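Local coordinates for conserved hypothetical exported protein (Bacteroides fragilis, PDB 4JJA) that is of uncharacterised function but belongs to the NamZ (DUF1343) family and is probably an exported exo-beta-N-acetylmuramidase acting on peptidoglycan fragments, at residues A[130-135]-A[191-196]; A[237-242]-A[318-323]. All coordinates share one frame; numbering follows the deposited sequence. Where two conformers were deposited one is given.

Interaction 1. Residues A[130-135]-A[191-196]; sequences CAEYDR and SSRICD
Ala-131 meets the 191-196 loop with its methyl group: CB lies 3.6 Å from CB of Arg-193 and equally near the carbonyl oxygen of Ile-194, with CA of Cys-195 a little farther off. Beside it, Cys-195 takes up a second apolar contact. Its SG stands anti to its own backbone N (chi1 -179°), which carries the sulfur back to the helix, 3.6 Å from CB of Cys-130. The two sulfurs are not bonded to each other; both cysteines also touch Ile-137 on the neighbouring strand.

The charged pair is looser. CG of Glu-132 lies over one face of the Arg-193 guanidinium, toward its rim, 3.9 Å from NH2; the chains cross at a slant, and the carboxylate and guanidinium planes are stacked only 10° apart. OE1 of Glu-132 is 4.5 Å from NH2 of Arg-193 and well out of the guanidinium plane; any attraction is probably purely electrostatic, since no N-H points at that oxygen. Glu-132 also forms a long, weak ion pair with Lys-93, and Arg-193 one with Asp-128.

Polar links run through backbone and water. A Schellman motif with Asp-134 at C-prime ends helix 119-132, Arg-135 N donating to Cys-130 O at 2.8 Å. The turn brings Arg-135 O to a water that donates to it and accepts from Asp-196 N at 2.9 Å. Here the helix end meets the loop leading into edge strand 197-200 of the parallel, Rossmann-like sheet. The direct contact thus rests on apolar packing and on stacking of the charged groups, and water supplies the directional bonding between the two backbones.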
loop_
_atom_site.group_PDB
_atom_site.type_symbol
_atom_site.label_atom_id
_atom_site.label_comp_id
_atom_site.label_asym_id
_atom_site.label_seq_id
_atom_site.Cartn_x
_atom_site.Cartn_y
_atom_site.Cartn_z
ATOM N N CYS A 130 20.575 -3.119 2.759
ATOM C CA CYS A 130 21.378 -3.249 1.559
ATOM C C CYS A 130 22.422 -2.142 1.438
ATOM O O CYS A 130 23.563 -2.405 1.024
ATOM C CB CYS A 130 20.470 -3.344 0.329
ATOM S SG CYS A 130 19.598 -4.936 0.108
ATOM N N ALA A 131 22.070 -0.948 1.883
ATOM C CA ALA A 131 22.983 0.174 1.862
ATOM C C ALA A 131 24.152 -0.140 2.798
ATOM O O ALA A 131 25.318 0.024 2.412
ATOM C CB ALA A 131 22.310 1.495 2.299
ATOM N N GLU A 132 23.828 -0.606 4.007
ATOM C CA GLU A 132 24.859 -0.839 5.052
ATOM C C GLU A 132 25.809 -1.947 4.571
ATOM O O GLU A 132 27.026 -1.905 4.841
ATOM C CB GLU A 132 24.150 -1.216 6.365
ATOM C CG GLU A 132 25.063 -1.378 7.607
ATOM C CD GLU A 132 24.311 -1.761 8.885
ATOM O OE1 GLU A 132 23.049 -1.799 8.904
ATOM O OE2 GLU A 132 25.010 -2.060 9.889
ATOM N N TYR A 133 25.280 -2.973 3.909
ATOM C CA TYR A 133 26.048 -4.151 3.482
ATOM C C TYR A 133 26.523 -4.129 2.026
ATOM O O TYR A 133 27.022 -5.130 1.516
ATOM C CB TYR A 133 25.252 -5.438 3.774
ATOM C CG TYR A 133 25.204 -5.776 5.232
ATOM C CD1 TYR A 133 24.287 -5.196 6.078
ATOM C CD2 TYR A 133 26.153 -6.653 5.782
ATOM C CE1 TYR A 133 24.255 -5.489 7.431
ATOM C CE2 TYR A 133 26.141 -6.956 7.146
ATOM C CZ TYR A 133 25.195 -6.364 7.963
ATOM O OH TYR A 133 25.165 -6.651 9.313
ATOM N N ASP A 134 26.321 -3.004 1.351
ATOM C CA ASP A 134 26.784 -2.807 -0.015
ATOM C C ASP A 134 26.173 -3.788 -1.020
ATOM O O ASP A 134 26.843 -4.182 -1.986
ATOM C CB ASP A 134 28.332 -2.839 -0.053
ATOM C CG ASP A 134 28.916 -2.242 -1.328
ATOM O OD1 ASP A 134 28.363 -1.267 -1.898
ATOM O OD2 ASP A 134 29.958 -2.762 -1.773
ATOM N N ARG A 135 24.872 -4.110 -0.838
ATOM C CA ARG A 135 24.167 -4.970 -1.784
ATOM C C ARG A 135 23.298 -4.135 -2.713
ATOM O O ARG A 135 22.800 -3.082 -2.323
ATOM C CB ARG A 135 23.301 -5.977 -1.046
ATOM C CG ARG A 135 24.075 -6.642 0.062
ATOM C CD ARG A 135 25.311 -7.289 -0.507
ATOM N NE ARG A 135 25.742 -8.337 0.378
ATOM C CZ ARG A 135 26.823 -9.077 0.184
ATOM N NH1 ARG A 135 27.612 -8.852 -0.842
ATOM N NH2 ARG A 135 27.112 -10.040 1.037
ATOM N N SER A 191 20.713 6.984 9.100
ATOM C CA SER A 191 22.144 7.310 8.951
ATOM C C SER A 191 22.413 7.846 7.550
ATOM O O SER A 191 23.556 7.878 7.089
ATOM C CB SER A 191 23.052 6.086 9.236
ATOM O OG SER A 191 23.009 5.701 10.604
ATOM N N SER A 192 21.332 8.244 6.873
ATOM C CA SER A 192 21.388 8.923 5.592
ATOM C C SER A 192 22.271 8.239 4.560
ATOM O O SER A 192 22.961 8.875 3.771
ATOM C CB SER A 192 21.796 10.357 5.825
ATOM O OG SER A 192 20.946 10.873 6.839
ATOM N N ARG A 193 22.192 6.918 4.557
ATOM C CA ARG A 193 22.780 6.153 3.499
ATOM C C ARG A 193 21.964 6.270 2.205
ATOM O O ARG A 193 20.804 6.688 2.224
ATOM C CB ARG A 193 22.858 4.680 3.889
ATOM C CG ARG A 193 23.616 4.356 5.194
ATOM C CD ARG A 193 23.107 2.986 5.735
ATOM N NE ARG A 193 23.432 2.732 7.146
ATOM C CZ ARG A 193 24.660 2.511 7.616
ATOM N NH1 ARG A 193 25.731 2.538 6.814
ATOM N NH2 ARG A 193 24.819 2.288 8.914
ATOM N N ILE A 194 22.590 5.945 1.084
ATOM C CA ILE A 194 21.885 5.613 -0.158
ATOM C C ILE A 194 22.171 4.181 -0.580
ATOM O O ILE A 194 23.285 3.663 -0.411
ATOM C CB ILE A 194 22.174 6.582 -1.293
ATOM C CG1 ILE A 194 23.647 6.627 -1.683
ATOM C CG2 ILE A 194 21.607 7.983 -0.910
ATOM C CD1 ILE A 194 23.886 7.590 -2.823
ATOM N N CYS A 195 21.124 3.529 -1.075
ATOM C CA CYS A 195 21.198 2.172 -1.553
ATOM C C CYS A 195 21.363 2.164 -3.070
ATOM O O CYS A 195 20.702 2.935 -3.784
ATOM C CB CYS A 195 19.913 1.433 -1.092
ATOM S SG CYS A 195 19.820 -0.283 -1.546
ATOM N N ASP A 196 22.206 1.288 -3.609
ATOM C CA ASP A 196 22.324 1.076 -5.032
ATOM C C ASP A 196 21.012 0.435 -5.528
ATOM O O ASP A 196 20.734 -0.701 -5.194
ATOM C CB ASP A 196 23.525 0.154 -5.312
ATOM C CG ASP A 196 23.880 0.035 -6.759
ATOM O OD1 ASP A 196 23.019 0.221 -7.609
ATOM O OD2 ASP A 196 25.058 -0.363 -7.068
HETATM O O HOH W 1 23.734 -0.455 -1.902
#

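Interaction 2. Residues A[237-242]-A[318-323]; sequences EGTPVS and DRFFRP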
loop_
_atom_site.group_PDB
_atom_site.type_symbol
_atom_site.label_atom_id
_atom_site.label_comp_id
_atom_site.label_asym_id
_atom_site.label_seq_id
_atom_site.Cartn_x
_atom_site.Cartn_y
_atom_site.Cartn_z
ATOM N N GLU A 237 -10.625 2.888 10.196
ATOM C CA GLU A 237 -9.840 2.081 11.138
ATOM C C GLU A 237 -9.391 2.920 12.327
ATOM O O GLU A 237 -8.946 2.364 13.310
ATOM C CB GLU A 237 -8.671 1.420 10.442
ATOM C CG GLU A 237 -9.232 0.420 9.404
ATOM C CD GLU A 237 -8.495 -0.816 9.073
ATOM O OE1 GLU A 237 -7.288 -0.832 9.177
ATOM O OE2 GLU A 237 -9.182 -1.772 8.611
ATOM N N GLY A 238 -9.471 4.240 12.238
ATOM C CA GLY A 238 -9.252 5.146 13.356
ATOM C C GLY A 238 -10.499 5.479 14.127
ATOM O O GLY A 238 -10.486 6.505 14.821
ATOM N N THR A 239 -11.543 4.652 14.018
ATOM C CA THR A 239 -12.850 4.863 14.606
ATOM C C THR A 239 -13.410 3.505 14.969
ATOM O O THR A 239 -12.857 2.475 14.557
ATOM C CB THR A 239 -13.839 5.543 13.606
ATOM O OG1 THR A 239 -14.365 4.553 12.702
ATOM C CG2 THR A 239 -13.222 6.727 12.851
ATOM N N PRO A 240 -14.581 3.438 15.632
ATOM C CA PRO A 240 -15.245 2.147 15.869
ATOM C C PRO A 240 -16.128 1.625 14.736
ATOM O O PRO A 240 -16.763 0.585 14.869
ATOM C CB PRO A 240 -16.093 2.414 17.102
ATOM C CG PRO A 240 -15.911 3.783 17.455
ATOM C CD PRO A 240 -15.170 4.506 16.423
ATOM N N VAL A 241 -16.204 2.360 13.644
ATOM C CA VAL A 241 -17.117 2.042 12.542
ATOM C C VAL A 241 -16.562 0.844 11.769
ATOM O O VAL A 241 -15.378 0.782 11.467
ATOM C CB VAL A 241 -17.282 3.271 11.617
ATOM C CG1 VAL A 241 -18.109 2.969 10.437
ATOM C CG2 VAL A 241 -17.837 4.446 12.397
ATOM N N SER A 242 -17.426 -0.110 11.430
ATOM C CA SER A 242 -17.039 -1.207 10.558
ATOM C C SER A 242 -16.964 -0.702 9.108
ATOM O O SER A 242 -17.854 0.032 8.647
ATOM C CB SER A 242 -18.073 -2.357 10.604
ATOM O OG SER A 242 -17.767 -3.357 9.614
ATOM N N ASP A 318 -15.811 13.121 20.759
ATOM C CA ASP A 318 -14.405 12.854 20.497
ATOM C C ASP A 318 -14.035 11.379 20.648
ATOM O O ASP A 318 -13.050 10.941 20.066
ATOM C CB ASP A 318 -13.545 13.744 21.368
ATOM C CG ASP A 318 -12.065 13.648 21.076
ATOM O OD1 ASP A 318 -11.603 14.008 19.977
ATOM O OD2 ASP A 318 -11.346 13.217 22.008
ATOM N N ARG A 319 -14.854 10.591 21.360
ATOM C CA ARG A 319 -14.621 9.159 21.493
ATOM C C ARG A 319 -14.777 8.397 20.188
ATOM O O ARG A 319 -14.324 7.269 20.068
ATOM C CB ARG A 319 -15.525 8.549 22.587
ATOM C CG ARG A 319 -15.384 9.154 23.919
ATOM C CD ARG A 319 -13.918 9.241 24.332
ATOM N NE ARG A 319 -13.767 9.803 25.698
ATOM C CZ ARG A 319 -13.669 9.087 26.802
ATOM N NH1 ARG A 319 -13.662 7.763 26.759
ATOM N NH2 ARG A 319 -13.538 9.719 27.988
ATOM N N PHE A 320 -15.407 9.021 19.203
ATOM C CA PHE A 320 -15.457 8.464 17.839
ATOM C C PHE A 320 -14.075 8.240 17.239
ATOM O O PHE A 320 -13.872 7.346 16.422
ATOM C CB PHE A 320 -16.258 9.441 16.977
ATOM C CG PHE A 320 -16.345 9.050 15.531
ATOM C CD1 PHE A 320 -17.335 8.164 15.072
ATOM C CD2 PHE A 320 -15.495 9.616 14.622
ATOM C CE1 PHE A 320 -17.412 7.847 13.739
ATOM C CE2 PHE A 320 -15.608 9.304 13.298
ATOM C CZ PHE A 320 -16.563 8.432 12.880
ATOM N N PHE A 321 -13.134 9.103 17.581
ATOM C CA PHE A 321 -11.782 9.057 17.001
ATOM C C PHE A 321 -10.871 8.340 17.959
ATOM O O PHE A 321 -10.615 8.836 19.043
ATOM C CB PHE A 321 -11.214 10.445 16.685
ATOM C CG PHE A 321 -12.011 11.213 15.682
ATOM C CD1 PHE A 321 -11.870 10.997 14.352
ATOM C CD2 PHE A 321 -12.923 12.205 16.106
ATOM C CE1 PHE A 321 -12.634 11.726 13.429
ATOM C CE2 PHE A 321 -13.659 12.932 15.214
ATOM C CZ PHE A 321 -13.510 12.703 13.861
ATOM N N ARG A 322 -10.363 7.189 17.561
ATOM C CA ARG A 322 -9.360 6.460 18.325
ATOM C C ARG A 322 -8.150 7.365 18.518
ATOM O O ARG A 322 -7.872 8.212 17.671
ATOM C CB ARG A 322 -8.935 5.229 17.544
ATOM C CG ARG A 322 -10.052 4.176 17.536
ATOM C CD ARG A 322 -9.829 3.020 16.669
ATOM N NE ARG A 322 -10.728 1.918 16.989
ATOM C CZ ARG A 322 -10.783 0.767 16.317
ATOM N NH1 ARG A 322 -10.066 0.610 15.194
ATOM N NH2 ARG A 322 -11.624 -0.187 16.744
ATOM N N PRO A 323 -7.330 7.138 19.567
ATOM C CA PRO A 323 -6.130 7.940 19.733
ATOM C C PRO A 323 -5.267 7.983 18.460
ATOM O O PRO A 323 -4.682 9.027 18.113
ATOM C CB PRO A 323 -5.449 7.260 20.896
ATOM C CG PRO A 323 -6.585 6.769 21.729
ATOM C CD PRO A 323 -7.599 6.264 20.728
#
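Arg-322 sets out with CG anti to its carbonyl carbon (chi1 -72°) and runs extended to NE, which lays its chain along the backbone of Glu-237 to Thr-239; Phe-320, with CG anti to the backbone N (chi1 177°), sends its ring to Thr-239 and Val-241. The 237-242 loop carries an ST turn: Val-241 N donates to Thr-239 OG1 at 3.0 Å, and that hydroxyl is also hydrogen-bonded to Phe-236 O. Within the C-terminal NamZ region, the contact joins this loop to the one leading from helix 305-314 to helix 325-329.

Two hydrogen bonds tie the loops. Arg-322 N donates to Gly-238 O at 2.8 Å, and Arg-322 NH1, in the conformer described, reaches Glu-237 O at the same length, with a bent N-H...O angle of 145° and the donor above the carbonyl plane. In that conformer one arginine grips successive carbonyls with its backbone and its side chain. Thr-239 O sits over the centre of the guanidinium face, 3.2 Å from CZ of Arg-322, where no N-H points at it; the attraction is probably electrostatic.

Thr-239 CB makes a CH-pi contact over one face of the Phe-320 ring, toward the rim, 4.2 Å from its centroid, while CG2 of Val-241 approaches CE1 of Phe-320 at 3.7 Å. Leu-307, Ala-310 and Leu-314 of helix 305-314 pack against that ring. The buried carbonyl oxygen of Phe-320 has no hydrogen-bond donor in the model; a CA-H...O contact reaches it from Thr-239 CA, 3.2 Å away, and CD of Pro-240 lies 3.1 Å from it.

In the fold
Interactions 1 and 2 lie far apart, their centres 39 Å from each other and their nearest atoms about 27 Å, and they follow one another along the chain. Interaction 1 belongs to the N-terminal NamZ region, at the border of the parallel beta-sheet; interaction 2 belongs to the C-terminal region and is the more buried of the two. Their chemistry differs too: a bridging water in 130-135/191-196, direct hydrogen bonds in 237-242/318-323. Interaction 2 adjoins a glycerol, probably from the crystallisation liquor, hydrogen-bonded to OE1 of Glu-237, whose side chain also forms a salt bridge with Arg-245. Whether that spot belongs to a substrate pocket is not established.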